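Side-chain contacts in ABC-type transport system, molybdenum-specific extracellular solute-binding protein (Clostridium difficile, PDB 4KD5), which probably binds molybdate or tungstate outside the cell as the substrate-binding component of an ABC transporter: residues A[43-46]-A[47-50]; A[59-63]-A[64-68]; A[203-206]-A[207-211]. All blocks are in the same frame, centred on the assembly; numbering follows the deposited sequence.

All three contacts are local ones in the same lobe of a two-lobed solute-binding protein. Contacts 1 and 2 are partly buried neighbours, their centres about 9 Å apart: helix 43-52 packs on strand 58-60 and on helix 65-72, and the two contacts touch directly. Contact 3 opens helix 205-215 at the surface, with its centre about 20 Å from that of contact 1 and 19 Å from that of contact 2. Contacts 1 and 3 are held by backbone bonds of a helical turn, with amide side chains added in the first and aliphatic packing along a lysine chain in the third. Contact 2 has no hydrogen bond between its segments and relies on packing beside a predicted anion site.

Contact 1 of 3, residues A[43-46]-A[47-50]; sequences SGSL and QQQI
Gln48 folds back over the first turn of helix 43-52, so that its carboxamide lies alongside Gly44 and Ser45. With CG beside the backbone N (chi1 -66°) and a bend at chi2, the chain heads toward the helix start. Its NE2 comes to 3.5 Å from Ser45 CA, next to the CB of the same serine. At the other corner of the amide, Gln48 OE1 faces Gly44 O at 3.2 Å; both are acceptors, so this is a close approach and not a hydrogen bond.

Gln47 takes the other course. Its CG stands anti to the backbone N (chi1 170°) and the rest of the chain is extended, while its CB rests against Gly44 O at 3.3 Å. The NE2 end is bonded to Glu51, one turn further on. On the buried side, Ile50 lays CG1 against Leu46 O at 3.3 Å, and both side chains continue into the interior.

Beneath these contacts run the helical backbone bonds. Gln47 N reaches Ser43 O at 2.9 Å, and Ile50 N reaches Leu46 O at 3.2 Å, the latter nearly straight at 168°. Gln48 N to Gly44 O is longer, 3.3 Å, and less straight than the Ile50 bond. The Ser43 hydroxyl is engaged outside the turn, by the backbone N of Ala62. This serine is predicted to bind molybdate, together with Ser15 on the same lobe, which would put the amino end of the helix toward the anion site.

The helix is amphipathic: Ser45, Gln48 and Gln49 are exposed, whereas Leu46 and Ile50 both press on Phe59 of strand 58-60. Gln47 packs on Gln66, Val69 and Leu70 of helix 65-72, so the helix lies against both the strand and its successor helix.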
ATOM      1  N   SER A  43     -23.248  -2.099  16.052  1.00 64.29           N
ATOM      2  CA  SER A  43     -22.975  -2.199  14.620  1.00 58.19           C
ATOM      3  C   SER A  43     -23.874  -1.324  13.751  1.00 56.68           C
ATOM      4  O   SER A  43     -23.401  -0.689  12.809  1.00 62.75           O
ATOM      5  CB  SER A  43     -23.065  -3.655  14.167  1.00 58.67           C
ATOM      6  OG  SER A  43     -22.194  -4.470  14.925  1.00 62.98           O
ATOM      7  N   GLY A  44     -25.162  -1.286  14.076  1.00 62.31           N
ATOM      8  CA  GLY A  44     -26.112  -0.488  13.324  1.00 59.67           C
ATOM      9  C   GLY A  44     -25.832   1.003  13.360  1.00 58.44           C
ATOM     10  O   GLY A  44     -25.966   1.684  12.345  1.00 62.23           O
ATOM     11  N   SER A  45     -25.448   1.514  14.528  1.00 56.39           N
ATOM     12  CA  SER A  45     -25.137   2.930  14.684  1.00 56.89           C
ATOM     13  C   SER A  45     -23.791   3.274  14.052  1.00 59.48           C
ATOM     14  O   SER A  45     -23.613   4.354  13.484  1.00 63.56           O
ATOM     15  CB  SER A  45     -25.137   3.309  16.162  1.00 63.11           C
ATOM     16  OG  SER A  45     -26.370   2.975  16.761  1.00 78.74           O
ATOM     17  N   LEU A  46     -22.844   2.349  14.172  1.00 50.99           N
ATOM     18  CA  LEU A  46     -21.550   2.477  13.518  1.00 54.05           C
ATOM     19  C   LEU A  46     -21.733   2.577  12.006  1.00 58.07           C
ATOM     20  O   LEU A  46     -21.026   3.325  11.332  1.00 60.55           O
ATOM     21  CB  LEU A  46     -20.654   1.288  13.876  1.00 48.43           C
ATOM     22  CG  LEU A  46     -20.329   1.105  15.359  1.00 50.29           C
ATOM     23  CD1 LEU A  46     -19.536  -0.171  15.607  1.00 53.04           C
ATOM     24  CD2 LEU A  46     -19.567   2.308  15.890  1.00 48.58           C
ATOM     25  N   GLN A  47     -22.696   1.823  11.484  1.00 62.88           N
ATOM     26  CA  GLN A  47     -23.058   1.883  10.070  1.00 64.76           C
ATOM     27  C   GLN A  47     -23.527   3.285   9.686  1.00 71.03           C
ATOM     28  O   GLN A  47     -23.127   3.819   8.649  1.00 73.72           O
ATOM     29  CB  GLN A  47     -24.162   0.861   9.767  1.00 64.30           C
ATOM     30  CG  GLN A  47     -24.792   0.999   8.388  1.00 61.90           C
ATOM     31  CD  GLN A  47     -26.091   0.221   8.254  1.00 66.40           C
ATOM     32  OE1 GLN A  47     -26.338  -0.732   8.992  1.00 68.24           O
ATOM     33  NE2 GLN A  47     -26.931   0.630   7.309  1.00 55.25           N
ATOM     34  N   GLN A  48     -24.363   3.877  10.537  1.00 71.40           N
ATOM     35  CA  GLN A  48     -24.916   5.210  10.298  1.00 76.08           C
ATOM     36  C   GLN A  48     -23.831   6.283  10.216  1.00 75.88           C
ATOM     37  O   GLN A  48     -23.894   7.166   9.363  1.00 78.82           O
ATOM     38  CB  GLN A  48     -25.938   5.559  11.386  1.00 79.66           C
ATOM     39  CG  GLN A  48     -27.183   4.686  11.366  1.00 89.60           C
ATOM     40  CD  GLN A  48     -27.785   4.477  12.743  1.00100.76           C
ATOM     41  OE1 GLN A  48     -28.534   3.525  12.966  1.00101.14           O
ATOM     42  NE2 GLN A  48     -27.462   5.367  13.675  1.00108.00           N
ATOM     43  N   GLN A  49     -22.839   6.202  11.098  1.00 70.44           N
ATOM     44  CA  GLN A  49     -21.729   7.154  11.092  1.00 68.20           C
ATOM     45  C   GLN A  49     -20.929   7.087   9.795  1.00 60.24           C
ATOM     46  O   GLN A  49     -20.584   8.117   9.215  1.00 60.31           O
ATOM     47  CB  GLN A  49     -20.809   6.922  12.295  1.00 66.09           C
ATOM     48  CG  GLN A  49     -21.405   7.348  13.622  1.00 73.07           C
ATOM     49  CD  GLN A  49     -21.802   8.811  13.640  1.00 84.59           C
ATOM     50  OE1 GLN A  49     -20.963   9.696  13.472  1.00 84.15           O
ATOM     51  NE2 GLN A  49     -23.092   9.072  13.836  1.00 89.15           N
ATOM     52  N   ILE A  50     -20.631   5.871   9.352  1.00 52.61           N
ATOM     53  CA  ILE A  50     -19.948   5.656   8.083  1.00 48.28           C
ATOM     54  C   ILE A  50     -20.795   6.216   6.936  1.00 50.86           C
ATOM     55  O   ILE A  50     -20.265   6.758   5.965  1.00 58.30           O
ATOM     56  CB  ILE A  50     -19.648   4.156   7.865  1.00 49.72           C
ATOM     57  CG1 ILE A  50     -18.721   3.641   8.964  1.00 41.06           C
ATOM     58  CG2 ILE A  50     -19.031   3.906   6.502  1.00 44.85           C
ATOM     59  CD1 ILE A  50     -18.425   2.161   8.877  1.00 42.91           C
TER

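Contact 2 of 3, residues A[59-63]-A[64-68]; sequences FISAG and QKQMK. With SBT (2-butanol), chain G.
Phe59 and selenomethionine Met67 pass one another with their side chains running in opposing directions, one from the strand and the other from the helix that follows. The Phe59 ring swings away from its own backbone N (chi1 176°) and offers its CD2 corner to the methyl carbon of Met67, CD2 to CE being 3.5 Å. The selenium lies further off, 5.3 Å from the ring centroid and 59° from the ring normal, an oblique Met-aromatic contact. A bend at chi2 brings the Met67 chain back toward the strand, where CE also approaches Phe59 O at 3.2 Å and lies near Ser61 CB.

Gln66 meets the loop one residue earlier. Its chain passes close to Ser61 OG, though the details of its placement are doubtful, and its OE1 stands beside the CA and carbonyl of Gly63. No hydrogen bond joins the two segments; Lys68 N to Gln64 O, 3.2 Å, lies within the segment 64-68.

A 2-butanol molecule sits where loop passes into helix. Gln64 N comes within 3.3 Å of its C2, Lys65 N within 3.6 Å of C3 and Gly63 CA within 3.7 Å of C4. Tyr126 completes the pocket found in the crystal. Met67 and Gln64 share Pro195 of strand 193-198 as a neighbour, which places the contact against the central sheet.

The chemistry is divided: an apolar pair, Phe59 with Met67, ties strand to helix in the interior, while toward the cleft Ser61 and the backbone of the loop lie beside Ser43 of the predicted molybdate site. The nearest approaches of the alcohol to residues 59-68 are made by its carbons, so what it meets here is packing against the chain where the loop turns into the helix.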
ATOM      1  N   PHE A  59     -13.774  -1.363   9.501  1.00 51.70           N
ATOM      2  CA  PHE A  59     -14.981  -1.632  10.275  1.00 49.92           C
ATOM      3  C   PHE A  59     -15.141  -3.135  10.508  1.00 49.03           C
ATOM      4  O   PHE A  59     -15.102  -3.926   9.562  1.00 50.78           O
ATOM      5  CB  PHE A  59     -16.200  -1.049   9.556  1.00 50.32           C
ATOM      6  CG  PHE A  59     -17.512  -1.347  10.227  1.00 54.34           C
ATOM      7  CD1 PHE A  59     -17.634  -1.309  11.608  1.00 58.02           C
ATOM      8  CD2 PHE A  59     -18.636  -1.628   9.468  1.00 54.87           C
ATOM      9  CE1 PHE A  59     -18.847  -1.571  12.216  1.00 54.94           C
ATOM     10  CE2 PHE A  59     -19.850  -1.890  10.066  1.00 52.95           C
ATOM     11  CZ  PHE A  59     -19.958  -1.862  11.443  1.00 56.11           C
ATOM     12  N   ILE A  60     -15.297  -3.520  11.772  1.00 45.41           N
ATOM     13  CA  ILE A  60     -15.558  -4.908  12.137  1.00 48.44           C
ATOM     14  C   ILE A  60     -16.962  -5.002  12.725  1.00 52.41           C
ATOM     15  O   ILE A  60     -17.262  -4.369  13.742  1.00 53.80           O
ATOM     16  CB  ILE A  60     -14.545  -5.419  13.170  1.00 46.05           C
ATOM     17  CG1 ILE A  60     -13.128  -4.990  12.791  1.00 42.82           C
ATOM     18  CG2 ILE A  60     -14.631  -6.929  13.297  1.00 47.25           C
ATOM     19  CD1 ILE A  60     -12.066  -5.411  13.794  1.00 36.00           C
ATOM     20  N   SER A  61     -17.821  -5.798  12.094  1.00 53.86           N
ATOM     21  CA  SER A  61     -19.228  -5.840  12.476  1.00 58.73           C
ATOM     22  C   SER A  61     -19.604  -7.103  13.244  1.00 62.80           C
ATOM     23  O   SER A  61     -18.859  -8.078  13.251  1.00 65.05           O
ATOM     24  CB  SER A  61     -20.105  -5.719  11.234  1.00 66.46           C
ATOM     25  OG  SER A  61     -21.284  -5.016  11.539  1.00 76.81           O
ATOM     26  N   ALA A  62     -20.775  -7.077  13.876  1.00 58.23           N
ATOM     27  CA  ALA A  62     -21.290  -8.225  14.618  1.00 64.63           C
ATOM     28  C   ALA A  62     -22.086  -9.145  13.701  1.00 75.94           C
ATOM     29  O   ALA A  62     -22.236 -10.340  13.972  1.00 87.68           O
ATOM     30  CB  ALA A  62     -22.152  -7.770  15.781  1.00 61.78           C
ATOM     31  N   GLY A  63     -22.618  -8.574  12.626  1.00 69.51           N
ATOM     32  CA  GLY A  63     -23.424  -9.332  11.685  1.00 72.08           C
ATOM     33  C   GLY A  63     -23.220  -8.895  10.248  1.00 71.17           C
ATOM     34  O   GLY A  63     -22.528  -7.911   9.982  1.00 67.53           O
ATOM     35  N   GLN A  64     -23.834  -9.624   9.319  1.00 71.47           N
ATOM     36  CA  GLN A  64     -23.660  -9.360   7.893  1.00 67.71           C
ATOM     37  C   GLN A  64     -24.629  -8.316   7.346  1.00 69.09           C
ATOM     38  O   GLN A  64     -24.413  -7.775   6.263  1.00 72.45           O
ATOM     39  CB  GLN A  64     -23.792 -10.655   7.083  1.00 72.64           C
ATOM     40  CG  GLN A  64     -22.746 -11.723   7.382  1.00 78.87           C
ATOM     41  CD  GLN A  64     -21.440 -11.532   6.622  1.00 84.12           C
ATOM     42  OE1 GLN A  64     -20.550 -12.378   6.692  1.00 83.14           O
ATOM     43  NE2 GLN A  64     -21.320 -10.425   5.896  1.00 85.07           N
ATOM     44  N   LYS A  65     -25.691  -8.044   8.098  1.00 70.40           N
ATOM     45  CA  LYS A  65     -26.748  -7.125   7.672  1.00 73.31           C
ATOM     46  C   LYS A  65     -26.229  -5.720   7.360  1.00 68.14           C
ATOM     47  O   LYS A  65     -26.552  -5.142   6.323  1.00 69.09           O
ATOM     48  CB  LYS A  65     -27.839  -7.056   8.749  1.00 79.39           C
ATOM     49  CG  LYS A  65     -29.200  -6.573   8.263  1.00 91.09           C
ATOM     50  CD  LYS A  65     -29.384  -5.062   8.433  1.00 94.83           C
ATOM     51  CE  LYS A  65     -30.637  -4.587   7.693  1.00 97.21           C
ATOM     52  NZ  LYS A  65     -30.972  -3.154   7.951  1.00 93.93           N
ATOM     53  N   GLN A  66     -25.411  -5.180   8.255  1.00 61.77           N
ATOM     54  CA  GLN A  66     -24.903  -3.819   8.107  1.00 64.62           C
ATOM     55  C   GLN A  66     -23.853  -3.667   7.002  1.00 61.15           C
ATOM     56  O   GLN A  66     -23.720  -2.595   6.412  1.00 59.95           O
ATOM     57  CB  GLN A  66     -24.360  -3.315   9.447  1.00 65.73           C
ATOM     58  CG  GLN A  66     -24.020  -4.430  10.421  1.00 66.68           C
ATOM     59  CD  GLN A  66     -25.186  -4.830  11.295  1.00 64.46           C
ATOM     60  OE1 GLN A  66     -25.328  -5.994  11.663  1.00 72.84           O
ATOM     61  NE2 GLN A  66     -26.018  -3.861  11.650  1.00 67.20           N
HETATM   62  N   MSE A  67     -23.110  -4.736   6.729  1.00 53.46           N
HETATM   63  CA  MSE A  67     -22.132  -4.734   5.644  1.00 51.68           C
HETATM   64  C   MSE A  67     -22.828  -4.668   4.291  1.00 62.66           C
HETATM   65  O   MSE A  67     -22.372  -3.971   3.382  1.00 65.22           O
HETATM   66  CB  MSE A  67     -21.249  -5.979   5.723  1.00 43.73           C
HETATM   67  CG  MSE A  67     -20.230  -5.945   6.848  1.00 54.58           C
HETATM   68 SE   MSE A  67     -18.839  -4.615   6.526  1.00 82.30          SE
HETATM   69  CE  MSE A  67     -17.846  -4.804   8.192  1.00 48.68           C
ATOM     70  N   LYS A  68     -23.942  -5.387   4.169  1.00 49.80           N
ATOM     71  CA  LYS A  68     -24.704  -5.422   2.927  1.00 53.49           C
ATOM     72  C   LYS A  68     -25.241  -4.054   2.518  1.00 63.93           C
ATOM     73  O   LYS A  68     -25.182  -3.687   1.346  1.00 74.95           O
ATOM     74  CB  LYS A  68     -25.841  -6.449   3.024  1.00 59.56           C
ATOM     75  CG  LYS A  68     -25.425  -7.863   2.631  1.00 69.89           C
ATOM     76  CD  LYS A  68     -26.472  -8.901   3.019  1.00 79.91           C
ATOM     77  CE  LYS A  68     -26.010 -10.307   2.660  1.00 85.24           C
ATOM     78  NZ  LYS A  68     -26.984 -11.352   3.086  1.00 89.32           N
TER
HETATM   79  C1  SBT G 302     -27.180 -11.953   8.358  1.00 53.40           C
HETATM   80  C2  SBT G 302     -26.470 -11.569   9.644  1.00 52.77           C
HETATM   81  C3  SBT G 302     -27.216 -10.455  10.362  1.00 49.42           C
HETATM   82  C4  SBT G 302     -26.919 -10.472  11.845  1.00 44.49           C
HETATM   83  OH  SBT G 302     -26.418 -12.718  10.484  1.00 61.09           O

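Contact 3 of 3, residues A[203-206]-A[207-211]; sequences KNVD and AAKKF. With FMT (formic acid), chain F.
Val205 and Lys209 run alongside each other in the same direction at the start of helix 205-215, so that the methyl CG1 of Val205 rests 3.5 Å from Lys209 CE on the extended lysine chain. The same pair is tied through the backbone: Lys209 N bonds to Val205 O at 2.8 Å. Asp206 joins the next turn in the same manner, its O taking Lys210 N at 2.9 Å, and Lys210 CD curls back over that oxygen at 3.4 Å. Ala207 sets its CB 4.0 Å from Asn204 CB, and its N gives a weak bond of 3.4 Å to O1 of a formic acid molecule, probably from the crystallisation liquor. Asn204 and Ala207 pack on Val6 and Leu8 of strand 6-13, Val205 on Val198. Lys209 NZ forms a long, weak ion pair with Asp79. Asp206 and Lys210 each touch their counterparts on the second subunit, so residues of like charge meet there. The Asp206 carboxylate is in contact with neither lysine nitrogen, its OD2 being 6.1 Å from Lys209 NZ, and any attraction between these opposite charges would be weak and long-range.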
ATOM      1  N   LYS A 203      -8.654   7.505   3.900  1.00 56.31           N
ATOM      2  CA  LYS A 203      -7.516   8.138   3.248  1.00 58.25           C
ATOM      3  C   LYS A 203      -6.262   7.290   3.403  1.00 56.70           C
ATOM      4  O   LYS A 203      -5.182   7.672   2.959  1.00 58.91           O
ATOM      5  CB  LYS A 203      -7.296   9.543   3.815  1.00 62.10           C
ATOM      6  CG  LYS A 203      -8.207  10.601   3.209  1.00 69.50           C
ATOM      7  CD  LYS A 203      -8.710  11.579   4.261  1.00 78.89           C
ATOM      8  CE  LYS A 203      -8.699  13.009   3.739  1.00 91.14           C
ATOM      9  NZ  LYS A 203      -9.352  13.135   2.408  1.00 97.48           N
ATOM     10  N   ASN A 204      -6.420   6.136   4.040  1.00 62.62           N
ATOM     11  CA  ASN A 204      -5.334   5.177   4.181  1.00 57.28           C
ATOM     12  C   ASN A 204      -5.800   3.760   3.853  1.00 53.93           C
ATOM     13  O   ASN A 204      -5.725   2.865   4.697  1.00 54.01           O
ATOM     14  CB  ASN A 204      -4.742   5.231   5.596  1.00 54.97           C
ATOM     15  CG  ASN A 204      -4.063   6.548   5.893  1.00 61.40           C
ATOM     16  OD1 ASN A 204      -4.649   7.433   6.515  1.00 78.02           O
ATOM     17  ND2 ASN A 204      -2.818   6.688   5.447  1.00 53.54           N
ATOM     18  N   VAL A 205      -6.275   3.571   2.624  1.00 46.42           N
ATOM     19  CA  VAL A 205      -6.799   2.282   2.186  1.00 47.84           C
ATOM     20  C   VAL A 205      -5.768   1.166   2.316  1.00 49.34           C
ATOM     21  O   VAL A 205      -6.049   0.121   2.899  1.00 55.51           O
ATOM     22  CB  VAL A 205      -7.356   2.355   0.747  1.00 48.27           C
ATOM     23  CG1 VAL A 205      -7.775   0.982   0.259  1.00 45.89           C
ATOM     24  CG2 VAL A 205      -8.538   3.295   0.682  1.00 43.82           C
ATOM     25  N   ASP A 206      -4.571   1.400   1.794  1.00 55.40           N
ATOM     26  CA  ASP A 206      -3.501   0.405   1.851  1.00 60.03           C
ATOM     27  C   ASP A 206      -3.051   0.059   3.272  1.00 51.86           C
ATOM     28  O   ASP A 206      -2.890  -1.113   3.606  1.00 58.52           O
ATOM     29  CB  ASP A 206      -2.309   0.842   0.993  1.00 72.12           C
ATOM     30  CG  ASP A 206      -2.462   0.437  -0.464  1.00 86.21           C
ATOM     31  OD1 ASP A 206      -2.993   1.242  -1.259  1.00 91.63           O
ATOM     32  OD2 ASP A 206      -2.053  -0.692  -0.809  1.00 89.94           O
ATOM     33  N   ALA A 207      -2.858   1.072   4.110  1.00 42.98           N
ATOM     34  CA  ALA A 207      -2.521   0.830   5.511  1.00 49.30           C
ATOM     35  C   ALA A 207      -3.627   0.028   6.204  1.00 57.70           C
ATOM     36  O   ALA A 207      -3.358  -0.780   7.095  1.00 61.13           O
ATOM     37  CB  ALA A 207      -2.284   2.136   6.231  1.00 39.30           C
ATOM     38  N   ALA A 208      -4.869   0.256   5.788  1.00 55.20           N
ATOM     39  CA  ALA A 208      -6.011  -0.465   6.342  1.00 54.23           C
ATOM     40  C   ALA A 208      -6.049  -1.912   5.848  1.00 51.53           C
ATOM     41  O   ALA A 208      -6.333  -2.830   6.623  1.00 49.95           O
ATOM     42  CB  ALA A 208      -7.300   0.249   5.996  1.00 55.88           C
ATOM     43  N   LYS A 209      -5.787  -2.109   4.557  1.00 47.96           N
ATOM     44  CA  LYS A 209      -5.728  -3.448   3.983  1.00 46.61           C
ATOM     45  C   LYS A 209      -4.646  -4.287   4.653  1.00 49.47           C
ATOM     46  O   LYS A 209      -4.821  -5.481   4.884  1.00 48.61           O
ATOM     47  CB  LYS A 209      -5.461  -3.379   2.475  1.00 48.25           C
ATOM     48  CG  LYS A 209      -6.576  -2.773   1.639  1.00 51.61           C
ATOM     49  CD  LYS A 209      -6.400  -3.143   0.159  1.00 59.11           C
ATOM     50  CE  LYS A 209      -7.395  -2.401  -0.732  1.00 63.46           C
ATOM     51  NZ  LYS A 209      -7.512  -2.980  -2.106  1.00 60.45           N
ATOM     52  N   LYS A 210      -3.519  -3.652   4.952  1.00 53.12           N
ATOM     53  CA  LYS A 210      -2.403  -4.340   5.591  1.00 57.55           C
ATOM     54  C   LYS A 210      -2.724  -4.725   7.032  1.00 52.25           C
ATOM     55  O   LYS A 210      -2.325  -5.787   7.498  1.00 53.37           O
ATOM     56  CB  LYS A 210      -1.132  -3.487   5.541  1.00 56.99           C
ATOM     57  CG  LYS A 210      -0.170  -3.839   4.412  1.00 61.43           C
ATOM     58  CD  LYS A 210      -0.807  -3.691   3.038  1.00 66.64           C
ATOM     59  CE  LYS A 210       0.183  -4.026   1.927  1.00 72.41           C
ATOM     60  NZ  LYS A 210       0.706  -5.421   2.025  1.00 74.55           N
ATOM     61  N   PHE A 211      -3.442  -3.860   7.741  1.00 43.74           N
ATOM     62  CA  PHE A 211      -3.859  -4.189   9.097  1.00 40.35           C
ATOM     63  C   PHE A 211      -4.942  -5.256   9.094  1.00 41.56           C
ATOM     64  O   PHE A 211      -5.020  -6.069  10.011  1.00 53.26           O
ATOM     65  CB  PHE A 211      -4.342  -2.958   9.867  1.00 39.25           C
ATOM     66  CG  PHE A 211      -4.915  -3.287  11.219  1.00 43.95           C
ATOM     67  CD1 PHE A 211      -4.118  -3.849  12.207  1.00 46.41           C
ATOM     68  CD2 PHE A 211      -6.251  -3.045  11.499  1.00 43.03           C
ATOM     69  CE1 PHE A 211      -4.646  -4.160  13.453  1.00 51.37           C
ATOM     70  CE2 PHE A 211      -6.783  -3.352  12.743  1.00 43.62           C
ATOM     71  CZ  PHE A 211      -5.979  -3.909  13.719  1.00 49.05           C
TER
HETATM   72  C   FMT F 301      -1.138   4.168   3.256  1.00 70.00           C
HETATM   73  O1  FMT F 301      -2.325   4.222   2.936  1.00 70.76           O
HETATM   74  O2  FMT F 301      -0.402   3.210   3.018  1.00 65.86           O